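Local structure of acetone carboxylase alpha subunit (Xanthobacter autotrophicus Py2, 5M45) at residues 504-512 / 551-559; 631-640 / 653-661. The protein forms the alpha subunit of acetone carboxylase, an enzyme of several subunits, and belongs to the hydantoinase B/oxoprolinase family. All coordinates share one frame; numbering follows the deposited sequence.

Interaction 1. Residues 504-512 / 551-559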
loop_
_atom_site.group_PDB
_atom_site.type_symbol
_atom_site.label_atom_id
_atom_site.label_comp_id
_atom_site.label_asym_id
_atom_site.label_seq_id
_atom_site.Cartn_x
_atom_site.Cartn_y
_atom_site.Cartn_z
ATOM N N ILE A 504 20.808 31.965 12.879
ATOM C CA ILE A 504 20.792 31.367 14.212
ATOM C C ILE A 504 19.512 31.840 14.957
ATOM O O ILE A 504 19.107 33.007 14.836
ATOM C CB ILE A 504 22.061 31.769 15.007
ATOM C CG1 ILE A 504 23.311 31.162 14.363
ATOM C CG2 ILE A 504 21.932 31.352 16.476
ATOM C CD1 ILE A 504 24.612 31.673 14.950
ATOM N N LYS A 505 18.853 30.925 15.686
ATOM C CA LYS A 505 17.495 31.198 16.273
ATOM C C LYS A 505 17.628 31.781 17.692
ATOM O O LYS A 505 17.855 31.041 18.651
ATOM C CB LYS A 505 16.610 29.926 16.274
ATOM C CG LYS A 505 15.152 30.160 16.699
ATOM C CD LYS A 505 14.387 31.011 15.694
ATOM C CE LYS A 505 12.941 31.175 16.083
ATOM N NZ LYS A 505 12.409 32.442 15.519
ATOM N N ALA A 506 17.497 33.098 17.803
ATOM C CA ALA A 506 17.671 33.795 19.077
ATOM C C ALA A 506 16.668 33.332 20.133
ATOM O O ALA A 506 15.496 33.131 19.851
ATOM C CB ALA A 506 17.565 35.301 18.869
ATOM N N SER A 507 17.183 33.128 21.341
ATOM C CA SER A 507 16.410 32.750 22.541
ATOM C C SER A 507 15.751 31.383 22.446
ATOM O O SER A 507 14.813 31.094 23.224
ATOM C CB SER A 507 15.452 33.884 22.996
ATOM O OG SER A 507 16.167 34.988 23.568
ATOM N N SER A 508 16.264 30.497 21.562
ATOM C CA SER A 508 15.765 29.123 21.475
ATOM C C SER A 508 16.460 28.167 22.486
ATOM O O SER A 508 15.827 27.260 23.026
ATOM C CB SER A 508 15.835 28.577 20.045
ATOM O OG SER A 508 17.152 28.592 19.537
ATOM N N GLY A 509 17.758 28.353 22.725
ATOM C CA GLY A 509 18.489 27.502 23.668
ATOM C C GLY A 509 17.999 27.713 25.095
ATOM O O GLY A 509 17.660 28.862 25.503
ATOM N N GLY A 510 17.900 26.609 25.846
ATOM C CA GLY A 510 17.390 26.632 27.209
ATOM C C GLY A 510 18.300 27.415 28.148
ATOM O O GLY A 510 19.515 27.189 28.185
ATOM N N SER A 511 17.703 28.345 28.890
ATOM C CA SER A 511 18.460 29.197 29.817
ATOM C C SER A 511 19.087 28.412 30.977
ATOM O O SER A 511 18.507 27.413 31.471
ATOM C CB SER A 511 17.566 30.310 30.381
ATOM O OG SER A 511 16.996 31.045 29.306
ATOM N N GLY A 512 20.264 28.867 31.385
ATOM C CA GLY A 512 20.961 28.237 32.504
ATOM C C GLY A 512 22.285 28.902 32.831
ATOM O O GLY A 512 22.721 29.834 32.108
ATOM N N GLY A 551 18.497 24.537 35.328
ATOM C CA GLY A 551 18.313 24.972 33.957
ATOM C C GLY A 551 16.884 24.807 33.469
ATOM O O GLY A 551 16.079 24.075 34.093
ATOM N N TYR A 552 16.581 25.474 32.357
ATOM C CA TYR A 552 15.244 25.530 31.756
ATOM C C TYR A 552 15.163 24.762 30.439
ATOM O O TYR A 552 16.212 24.558 29.765
ATOM C CB TYR A 552 14.854 27.007 31.503
ATOM C CG TYR A 552 14.530 27.772 32.799
ATOM C CD1 TYR A 552 15.545 28.296 33.602
ATOM C CD2 TYR A 552 13.209 27.986 33.194
ATOM C CE1 TYR A 552 15.237 29.032 34.762
ATOM C CE2 TYR A 552 12.907 28.700 34.348
ATOM C CZ TYR A 552 13.942 29.194 35.149
ATOM O OH TYR A 552 13.614 29.876 36.317
ATOM N N PRO A 553 13.938 24.337 30.034
ATOM C CA PRO A 553 13.745 23.729 28.720
ATOM C C PRO A 553 14.066 24.719 27.584
ATOM O O PRO A 553 13.904 25.930 27.756
ATOM C CB PRO A 553 12.236 23.432 28.679
ATOM C CG PRO A 553 11.759 23.514 30.102
ATOM C CD PRO A 553 12.653 24.518 30.740
ATOM N N ALA A 554 14.470 24.185 26.439
ATOM C CA ALA A 554 14.484 24.970 25.205
ATOM C C ALA A 554 13.100 25.563 24.920
ATOM O O ALA A 554 12.079 25.082 25.435
ATOM C CB ALA A 554 14.892 24.088 24.035
ATOM N N ALA A 555 13.063 26.571 24.042
ATOM C CA ALA A 555 11.802 27.092 23.507
ATOM C C ALA A 555 11.006 26.005 22.791
ATOM O O ALA A 555 11.591 25.056 22.269
ATOM C CB ALA A 555 12.074 28.243 22.553
ATOM N N SER A 556 9.676 26.166 22.755
ATOM C CA SER A 556 8.758 25.278 22.046
ATOM C C SER A 556 8.478 25.832 20.629
ATOM O O SER A 556 9.088 26.821 20.221
ATOM C CB SER A 556 7.476 25.078 22.880
ATOM O OG SER A 556 6.718 26.282 23.025
ATOM N N GLY A 557 7.573 25.196 19.879
ATOM C CA GLY A 557 7.422 25.474 18.444
ATOM C C GLY A 557 6.264 26.389 18.110
ATOM O O GLY A 557 5.338 26.566 18.917
ATOM N N TYR A 558 6.328 26.975 16.915
ATOM C CA TYR A 558 5.249 27.745 16.336
ATOM C C TYR A 558 5.343 27.713 14.800
ATOM O O TYR A 558 6.343 27.285 14.239
ATOM C CB TYR A 558 5.223 29.190 16.874
ATOM C CG TYR A 558 6.366 30.078 16.364
ATOM C CD1 TYR A 558 7.609 30.079 16.978
ATOM C CD2 TYR A 558 6.195 30.902 15.251
ATOM C CE1 TYR A 558 8.655 30.881 16.508
ATOM C CE2 TYR A 558 7.249 31.711 14.765
ATOM C CZ TYR A 558 8.472 31.698 15.387
ATOM O OH TYR A 558 9.523 32.495 14.900
ATOM N N ARG A 559 4.254 28.142 14.167
ATOM C CA ARG A 559 4.078 28.206 12.715
ATOM C C ARG A 559 4.080 29.651 12.215
ATOM O O ARG A 559 3.427 30.515 12.826
ATOM C CB ARG A 559 2.696 27.575 12.354
ATOM C CG ARG A 559 2.211 27.815 10.952
ATOM C CD ARG A 559 0.989 26.985 10.555
ATOM N NE ARG A 559 -0.266 27.308 11.263
ATOM C CZ ARG A 559 -1.486 26.981 10.804
ATOM N NH1 ARG A 559 -1.655 26.381 9.621
ATOM N NH2 ARG A 559 -2.557 27.266 11.519
HETATM O O HOH W 1 14.692 28.595 28.357
#
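G510 lies close against the backbone of Y552 and P553, and this is the tight part of the contact. Its CA makes CA-H...O contacts with Y552 O at 3.5 Å and P553 O at 3.6 Å. The glycine suits this place, because there is hardly room for a side chain facing the carbonyls. A backbone hydrogen bond lies on either side along the chain. A555 N gives to S508 O at 3.0 Å, and Y552 N gives to S511 O at 2.9 Å. S511 O also lies in the plane of the Y552 ring, at its edge. S508 itself is pinned in the type II turn K505-S508, where its OG gives to K505 O at 2.7 Å. The solvent side is at S507 and S511, which are only partly buried. There a water bridges the two backbones, accepting from S511 N at 3.1 Å and donating to P553 O at 2.8 Å. At the other end K505 and Y558 reach for each other from opposite directions, K505 NZ giving to Y558 OH at 3.0 Å. The lysine bends at chi2 (67°), and its NZ arrives at the edge of the phenol ring. Both groups have acidic partners too, E521 for NZ and D582 for the hydroxyl. Y552 OH binds an acidic side chain on the chain of another protein. The arrangement is an irregular antiparallel pairing of two loops, beside a five-stranded antiparallel sheet and at a subunit interface.

Interaction 2. Residues 631-640 / 653-661; sequences PLDREPQAVA and AGEVYGVVV
Two short helices joined by a brief connection, 636-645 and 652-657, pack here through V639 on one and A653 and Y657 on the other. The turn that follows adds V659. V639 splits its two methyls. CG1 anti to the backbone N (chi1 179°) meets A653 CB at 3.9 Å, while CG2 touches V659 CG2 at 3.8 Å and lies over a face of the Y657 ring. That CH-pi contact puts CG2 4.2 Å from the ring centroid. V656 CG1, from the same segment as the ring, covers the opposite face, so the ring is sandwiched between two valines and its tilt is restricted. Its CD1 edge faces the 3-10 segment: P631 O lies near the ring plane, and P631 CB is 3.7 Å from Y657 CD1. R634 runs alongside the ring, pointing the same way, with its CD 3.5 Å from Y657 CE1. The guanidinium is turned 39° from the ring, carries A638 CB over one face, and pairs with D470 and D642. Further along, P636 and A640 rest on V659 and V661. A653 O, in the first turn of the second helix, accepts from Y657 N and from V659 N just past its end, which reach it from opposite faces of its plane. This fixes the turn that brings V659 back to V639. The two segments share apolar contacts and no direct hydrogen bonds, so their fit depends on shape and burial, while the arginine charge is met by carboxylates around it.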
loop_
_atom_site.group_PDB
_atom_site.type_symbol
_atom_site.label_atom_id
_atom_site.label_comp_id
_atom_site.label_asym_id
_atom_site.label_seq_id
_atom_site.Cartn_x
_atom_site.Cartn_y
_atom_site.Cartn_z
ATOM N N PRO A 631 20.414 30.115 36.125
ATOM C CA PRO A 631 20.865 31.227 35.256
ATOM C C PRO A 631 21.480 32.387 36.010
ATOM O O PRO A 631 22.265 33.142 35.445
ATOM C CB PRO A 631 19.556 31.718 34.611
ATOM C CG PRO A 631 18.652 30.542 34.641
ATOM C CD PRO A 631 18.989 29.802 35.902
ATOM N N LEU A 632 21.125 32.539 37.290
ATOM C CA LEU A 632 21.725 33.603 38.110
ATOM C C LEU A 632 23.230 33.406 38.399
ATOM O O LEU A 632 23.907 34.332 38.868
ATOM C CB LEU A 632 20.934 33.755 39.443
ATOM C CG LEU A 632 20.538 35.186 39.793
ATOM C CD1 LEU A 632 19.507 35.704 38.810
ATOM C CD2 LEU A 632 19.951 35.193 41.192
ATOM N N ASP A 633 23.741 32.199 38.139
ATOM C CA ASP A 633 25.157 31.908 38.235
ATOM C C ASP A 633 25.914 31.998 36.907
ATOM O O ASP A 633 27.123 31.772 36.898
ATOM C CB ASP A 633 25.368 30.549 38.889
ATOM C CG ASP A 633 24.937 30.571 40.403
ATOM O OD1 ASP A 633 25.127 31.603 41.046
ATOM O OD2 ASP A 633 24.343 29.615 40.954
ATOM N N ARG A 634 25.244 32.337 35.795
ATOM C CA ARG A 634 25.946 32.452 34.522
ATOM C C ARG A 634 26.945 33.609 34.582
ATOM O O ARG A 634 26.659 34.628 35.188
ATOM C CB ARG A 634 24.991 32.673 33.355
ATOM C CG ARG A 634 25.663 32.729 31.970
ATOM C CD ARG A 634 24.653 32.400 30.907
ATOM N NE ARG A 634 25.089 32.426 29.518
ATOM C CZ ARG A 634 25.851 31.478 28.929
ATOM N NH1 ARG A 634 26.366 30.475 29.633
ATOM N NH2 ARG A 634 26.148 31.565 27.629
ATOM N N GLU A 635 28.099 33.428 33.952
ATOM C CA GLU A 635 29.101 34.475 33.818
ATOM C C GLU A 635 28.537 35.696 33.080
ATOM O O GLU A 635 28.088 35.544 31.937
ATOM C CB GLU A 635 30.350 33.898 33.126
ATOM C CG GLU A 635 31.645 34.655 33.412
ATOM C CD GLU A 635 32.116 34.596 34.922
ATOM O OE1 GLU A 635 32.180 35.705 35.593
ATOM O OE2 GLU A 635 32.437 33.452 35.451
ATOM N N PRO A 636 28.513 36.894 33.716
ATOM C CA PRO A 636 27.884 38.039 33.021
ATOM C C PRO A 636 28.401 38.349 31.607
ATOM O O PRO A 636 27.600 38.663 30.737
ATOM C CB PRO A 636 28.077 39.206 33.970
ATOM C CG PRO A 636 28.107 38.551 35.318
ATOM C CD PRO A 636 28.855 37.240 35.109
ATOM N N GLN A 637 29.706 38.211 31.374
ATOM C CA GLN A 637 30.277 38.452 30.035
ATOM C C GLN A 637 29.702 37.475 28.985
ATOM O O GLN A 637 29.556 37.837 27.831
ATOM C CB GLN A 637 31.821 38.407 30.073
ATOM C CG GLN A 637 32.521 38.836 28.778
ATOM C CD GLN A 637 32.130 40.250 28.367
ATOM O OE1 GLN A 637 32.216 41.200 29.158
ATOM N NE2 GLN A 637 31.655 40.403 27.150
ATOM N N ALA A 638 29.361 36.255 29.393
ATOM C CA ALA A 638 28.790 35.271 28.458
ATOM C C ALA A 638 27.379 35.681 27.996
ATOM O O ALA A 638 26.989 35.374 26.863
ATOM C CB ALA A 638 28.775 33.859 29.074
ATOM N N VAL A 639 26.636 36.376 28.867
ATOM C CA VAL A 639 25.333 36.939 28.523
ATOM C C VAL A 639 25.550 38.067 27.489
ATOM O O VAL A 639 24.900 38.068 26.441
ATOM C CB VAL A 639 24.525 37.409 29.758
ATOM C CG1 VAL A 639 23.182 38.007 29.343
ATOM C CG2 VAL A 639 24.289 36.259 30.734
ATOM N N ALA A 640 26.471 38.996 27.743
ATOM C CA ALA A 640 26.758 40.060 26.770
ATOM C C ALA A 640 27.214 39.487 25.394
ATOM O O ALA A 640 26.721 39.920 24.333
ATOM C CB ALA A 640 27.804 41.019 27.316
ATOM N N ALA A 653 17.999 39.473 29.184
ATOM C CA ALA A 653 19.226 39.510 30.015
ATOM C C ALA A 653 18.935 39.843 31.469
ATOM O O ALA A 653 19.449 39.174 32.386
ATOM C CB ALA A 653 20.233 40.487 29.455
ATOM N N GLY A 654 18.112 40.872 31.669
ATOM C CA GLY A 654 17.701 41.317 32.997
ATOM C C GLY A 654 16.807 40.321 33.689
ATOM O O GLY A 654 17.108 39.896 34.787
ATOM N N GLU A 655 15.713 39.918 33.049
ATOM C CA GLU A 655 14.698 39.098 33.722
ATOM C C GLU A 655 15.169 37.663 34.013
ATOM O O GLU A 655 14.941 37.141 35.098
ATOM C CB GLU A 655 13.421 39.057 32.886
ATOM C CG GLU A 655 12.248 38.318 33.567
ATOM C CD GLU A 655 11.499 39.136 34.631
ATOM O OE1 GLU A 655 11.502 40.355 34.504
ATOM O OE2 GLU A 655 10.916 38.555 35.600
ATOM N N VAL A 656 15.853 37.048 33.059
ATOM C CA VAL A 656 16.279 35.644 33.175
ATOM C C VAL A 656 17.608 35.486 33.933
ATOM O O VAL A 656 17.705 34.670 34.852
ATOM C CB VAL A 656 16.376 35.009 31.771
ATOM C CG1 VAL A 656 16.982 33.609 31.822
ATOM C CG2 VAL A 656 14.991 34.969 31.119
ATOM N N TYR A 657 18.626 36.261 33.543
ATOM C CA TYR A 657 19.980 36.083 34.070
ATOM C C TYR A 657 20.391 37.126 35.121
ATOM O O TYR A 657 21.443 36.961 35.767
ATOM C CB TYR A 657 20.977 36.122 32.900
ATOM C CG TYR A 657 20.778 35.060 31.833
ATOM C CD1 TYR A 657 21.294 33.771 32.015
ATOM C CD2 TYR A 657 20.147 35.339 30.640
ATOM C CE1 TYR A 657 21.144 32.800 31.051
ATOM C CE2 TYR A 657 20.004 34.374 29.666
ATOM C CZ TYR A 657 20.491 33.093 29.870
ATOM O OH TYR A 657 20.335 32.106 28.911
ATOM N N GLY A 658 19.589 38.173 35.297
ATOM C CA GLY A 658 19.913 39.250 36.229
ATOM C C GLY A 658 21.114 40.072 35.801
ATOM O O GLY A 658 21.795 40.679 36.648
ATOM N N VAL A 659 21.394 40.099 34.493
ATOM C CA VAL A 659 22.566 40.822 33.983
ATOM C C VAL A 659 22.122 42.133 33.331
ATOM O O VAL A 659 21.193 42.153 32.510
ATOM C CB VAL A 659 23.386 39.938 32.993
ATOM C CG1 VAL A 659 24.543 40.719 32.372
ATOM C CG2 VAL A 659 23.905 38.677 33.691
ATOM N N VAL A 660 22.768 43.231 33.739
ATOM C CA VAL A 660 22.527 44.547 33.153
ATOM C C VAL A 660 23.583 44.805 32.082
ATOM O O VAL A 660 24.778 44.837 32.375
ATOM C CB VAL A 660 22.566 45.661 34.224
ATOM C CG1 VAL A 660 22.313 47.038 33.588
ATOM C CG2 VAL A 660 21.540 45.364 35.326
ATOM N N VAL A 661 23.138 44.970 30.843
ATOM C CA VAL A 661 24.021 45.357 29.722
ATOM C C VAL A 661 23.697 46.734 29.198
ATOM O O VAL A 661 22.586 47.208 29.387
ATOM C CB VAL A 661 23.980 44.331 28.553
ATOM C CG1 VAL A 661 24.478 42.973 29.034
ATOM C CG2 VAL A 661 22.600 44.208 27.944
#

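How the interactions relate
The two contacts follow each other along the chain: interaction 1 closes at residue 559, well before interaction 2 opens at 631. Their centres are about 16 Å apart, on the same side of the chain's centre, with interaction 2 farther out. They touch directly. Loop 504-512 lies against helix 652-657, with S511 OG 3.6 Å from V656 CG1, and G512 O is 3.4 Å from R634 CD. Y552 packs on P631, in the 3-10 segment before helix 636-645, so both loops of interaction 1 touch interaction 2. The loops adjoin strands 497-504 and 559-563 of one antiparallel sheet. Where the contacts touch, these loops are joined to the helices that follow in the chain. Each contact also packs against a chain of another protein.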